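Local coordinates for phycocyanobilin lyase subunit beta (Nostoc sp. PCC 7120, PDB 5N3U), which probably serves, together with its partner CpcE, as the lyase needed to attach the phycocyanobilin chromophore to the phycocyanin alpha subunit, at residues Ala63-Leu68 against Asp91-Asp96. Numbering follows the deposited sequence.
Sequences AVPQLL and DPRALD
In this HEAT-repeat solenoid, the short helix 64-69 packs through Val64, Pro65 and Leu68 against Asp91, Arg93 and Ala94, at the entry to helix 95-104. Val64 meets both members of an ion pair. Its CG2 lies 3.7 Å from CB of Asp91, while its CG1 sits over one face of the Arg93 guanidinium and its CB approaches Arg93 NH2 at 3.7 Å. With CG1 anti to the backbone N (chi1 169°) and CG2 beside that N, CG2 is turned to the aspartate, whereas CG1, over the guanidinium, also borders Asp91 OD2. Pro65 adds its ring, CG coming obliquely to Arg93 NH1 at 3.9 Å.

The polar partner is prepared within 91-96 itself. Arg93, bent at chi3, folds back and grips Asp91 side-on: NH2 reaches OD2 at 2.6 Å and NE reaches OD1 at 3.0 Å. Both oxygens are met on their syn sides and lie close to the guanidinium plane, but the donors stand 18° and 24° out of the carboxylate plane, so the two groups are tilted against each other. OD1 also accepts the backbone N of Arg93, on its anti side, at 2.9 Å, which makes an Asx turn leading through the short 3-10 segment 92-94 into the helix. Three bonds thus hold the carboxylate, and the two from the side chain limit rotation of the guanidinium under Val64. Glu61 lies close to Asp91 OD2, and the arginine would be expected to ease the crowding of negative charge.

One turn further along, Leu68 inserts its branched end beside the 3-10 segment, CD2 at 3.8 Å from Ala94 CA and CD1 alongside the carbonyl O of Arg93. In the complex, this edge of the solenoid faces CpcE, the lyase alpha subunit: Pro142 of CpcE packs on Pro65 and Leu68, and Gly140 O of CpcE accepts a hydrogen bond from Arg93 NH1.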
ATOM      1  N   ALA B  63      18.699  18.450  11.628  1.00 27.70           N
ATOM      2  CA  ALA B  63      17.395  18.047  11.034  1.00 26.49           C
ATOM      3  C   ALA B  63      16.839  16.726  11.585  1.00 29.10           C
ATOM      4  O   ALA B  63      15.667  16.436  11.340  1.00 24.45           O
ATOM      5  CB  ALA B  63      17.527  17.960   9.576  1.00 27.34           C
ATOM      6  N   VAL B  64      17.658  15.914  12.263  1.00 28.60           N
ATOM      7  CA  VAL B  64      17.220  14.584  12.671  1.00 28.17           C
ATOM      8  C   VAL B  64      15.938  14.590  13.531  1.00 25.40           C
ATOM      9  O   VAL B  64      15.064  13.844  13.207  1.00 26.54           O
ATOM     10  CB  VAL B  64      18.372  13.785  13.317  1.00 25.42           C
ATOM     11  CG1 VAL B  64      17.840  12.527  13.976  1.00 26.01           C
ATOM     12  CG2 VAL B  64      19.337  13.473  12.268  1.00 26.45           C
ATOM     13  N   PRO B  65      15.785  15.458  14.557  1.00 25.57           N
ATOM     14  CA  PRO B  65      14.578  15.446  15.345  1.00 27.97           C
ATOM     15  C   PRO B  65      13.286  15.650  14.551  1.00 30.46           C
ATOM     16  O   PRO B  65      12.259  14.973  14.800  1.00 24.79           O
ATOM     17  CB  PRO B  65      14.782  16.646  16.312  1.00 31.84           C
ATOM     18  CG  PRO B  65      16.223  16.594  16.575  1.00 29.12           C
ATOM     19  CD  PRO B  65      16.816  16.302  15.200  1.00 31.29           C
ATOM     20  N   GLN B  66      13.296  16.611  13.642  1.00 28.38           N
ATOM     21  CA  GLN B  66      12.116  16.820  12.797  1.00 27.16           C
ATOM     22  C   GLN B  66      11.925  15.713  11.782  1.00 25.17           C
ATOM     23  O   GLN B  66      10.777  15.271  11.539  1.00 24.74           O
ATOM     24  CB  GLN B  66      12.200  18.189  12.123  1.00 29.79           C
ATOM     25  CG  GLN B  66      11.760  19.314  13.102  1.00 33.24           C
ATOM     26  CD  GLN B  66      12.203  20.645  12.599  1.00 43.84           C
ATOM     27  OE1 GLN B  66      13.398  20.864  12.444  1.00 51.63           O
ATOM     28  NE2 GLN B  66      11.276  21.515  12.287  1.00 46.89           N
ATOM     29  N   LEU B  67      12.996  15.248  11.176  1.00 23.05           N
ATOM     30  CA  LEU B  67      12.830  14.036  10.341  1.00 23.70           C
ATOM     31  C   LEU B  67      12.186  12.888  11.120  1.00 23.33           C
ATOM     32  O   LEU B  67      11.302  12.246  10.613  1.00 26.44           O
ATOM     33  CB  LEU B  67      14.094  13.573   9.801  1.00 23.36           C
ATOM     34  CG  LEU B  67      14.648  14.356   8.602  1.00 23.53           C
ATOM     35  CD1 LEU B  67      16.118  14.067   8.482  1.00 25.13           C
ATOM     36  CD2 LEU B  67      13.957  13.965   7.302  1.00 24.20           C
ATOM     37  N   LEU B  68      12.596  12.628  12.364  1.00 24.04           N
ATOM     38  CA  LEU B  68      12.001  11.528  13.142  1.00 25.52           C
ATOM     39  C   LEU B  68      10.539  11.700  13.514  1.00 26.40           C
ATOM     40  O   LEU B  68       9.890  10.683  13.716  1.00 26.42           O
ATOM     41  CB  LEU B  68      12.716  11.238  14.454  1.00 28.14           C
ATOM     42  CG  LEU B  68      14.134  10.812  14.325  1.00 26.65           C
ATOM     43  CD1 LEU B  68      14.932  10.864  15.643  1.00 29.35           C
ATOM     44  CD2 LEU B  68      14.255   9.491  13.707  1.00 27.05           C
ATOM     45  N   ASP B  91      22.713   9.461  11.931  1.00 24.80           N
ATOM     46  CA  ASP B  91      22.646   9.763  13.340  1.00 23.48           C
ATOM     47  C   ASP B  91      21.960   8.557  13.989  1.00 24.49           C
ATOM     48  O   ASP B  91      20.825   8.209  13.671  1.00 22.96           O
ATOM     49  CB  ASP B  91      21.876  11.063  13.510  1.00 24.66           C
ATOM     50  CG  ASP B  91      21.702  11.530  14.948  1.00 31.82           C
ATOM     51  OD1 ASP B  91      21.435  10.771  15.894  1.00 29.79           O
ATOM     52  OD2 ASP B  91      21.669  12.762  15.150  1.00 40.38           O
ATOM     53  N   PRO B  92      22.612   7.934  14.988  1.00 23.75           N
ATOM     54  CA  PRO B  92      22.086   6.715  15.625  1.00 21.77           C
ATOM     55  C   PRO B  92      20.834   6.931  16.450  1.00 24.11           C
ATOM     56  O   PRO B  92      20.194   5.950  16.840  1.00 20.95           O
ATOM     57  CB  PRO B  92      23.300   6.249  16.498  1.00 22.49           C
ATOM     58  CG  PRO B  92      23.999   7.544  16.812  1.00 21.98           C
ATOM     59  CD  PRO B  92      23.926   8.309  15.571  1.00 23.56           C
ATOM     60  N   ARG B  93      20.397   8.173  16.652  1.00 22.54           N
ATOM     61  CA  ARG B  93      19.101   8.395  17.271  1.00 22.29           C
ATOM     62  C   ARG B  93      17.933   7.889  16.401  1.00 21.10           C
ATOM     63  O   ARG B  93      16.878   7.690  16.898  1.00 22.28           O
ATOM     64  CB  ARG B  93      18.863   9.832  17.597  1.00 23.74           C
ATOM     65  CG  ARG B  93      19.791  10.406  18.706  1.00 28.55           C
ATOM     66  CD  ARG B  93      19.471  11.871  18.860  1.00 28.39           C
ATOM     67  NE  ARG B  93      19.996  12.637  17.741  1.00 31.58           N
ATOM     68  CZ  ARG B  93      19.746  13.930  17.530  1.00 31.23           C
ATOM     69  NH1 ARG B  93      19.054  14.627  18.387  1.00 33.84           N
ATOM     70  NH2 ARG B  93      20.232  14.529  16.454  1.00 31.64           N
ATOM     71  N   ALA B  94      18.191   7.627  15.142  1.00 19.54           N
ATOM     72  CA  ALA B  94      17.191   7.091  14.208  1.00 18.98           C
ATOM     73  C   ALA B  94      17.035   5.583  14.307  1.00 19.33           C
ATOM     74  O   ALA B  94      16.241   5.014  13.581  1.00 19.79           O
ATOM     75  CB  ALA B  94      17.629   7.479  12.793  1.00 19.17           C
ATOM     76  N   LEU B  95      17.788   4.919  15.176  1.00 19.63           N
ATOM     77  CA  LEU B  95      17.702   3.455  15.274  1.00 21.01           C
ATOM     78  C   LEU B  95      16.237   2.903  15.371  1.00 19.21           C
ATOM     79  O   LEU B  95      15.793   2.028  14.585  1.00 18.19           O
ATOM     80  CB  LEU B  95      18.495   3.015  16.472  1.00 21.83           C
ATOM     81  CG  LEU B  95      18.425   1.519  16.752  1.00 23.31           C
ATOM     82  CD1 LEU B  95      19.140   0.718  15.702  1.00 24.50           C
ATOM     83  CD2 LEU B  95      18.934   1.126  18.146  1.00 27.61           C
ATOM     84  N   ASP B  96      15.491   3.383  16.348  1.00 20.13           N
ATOM     85  CA  ASP B  96      14.137   2.780  16.587  1.00 21.16           C
ATOM     86  C   ASP B  96      13.176   3.017  15.423  1.00 21.19           C
ATOM     87  O   ASP B  96      12.444   2.141  15.084  1.00 18.80           O
ATOM     88  CB  ASP B  96      13.538   3.317  17.885  1.00 24.99           C
ATOM     89  CG  ASP B  96      14.342   2.853  19.159  1.00 30.32           C
ATOM     90  OD1 ASP B  96      15.052   1.768  19.195  1.00 34.24           O
ATOM     91  OD2 ASP B  96      14.247   3.573  20.165  1.00 39.43           O
TER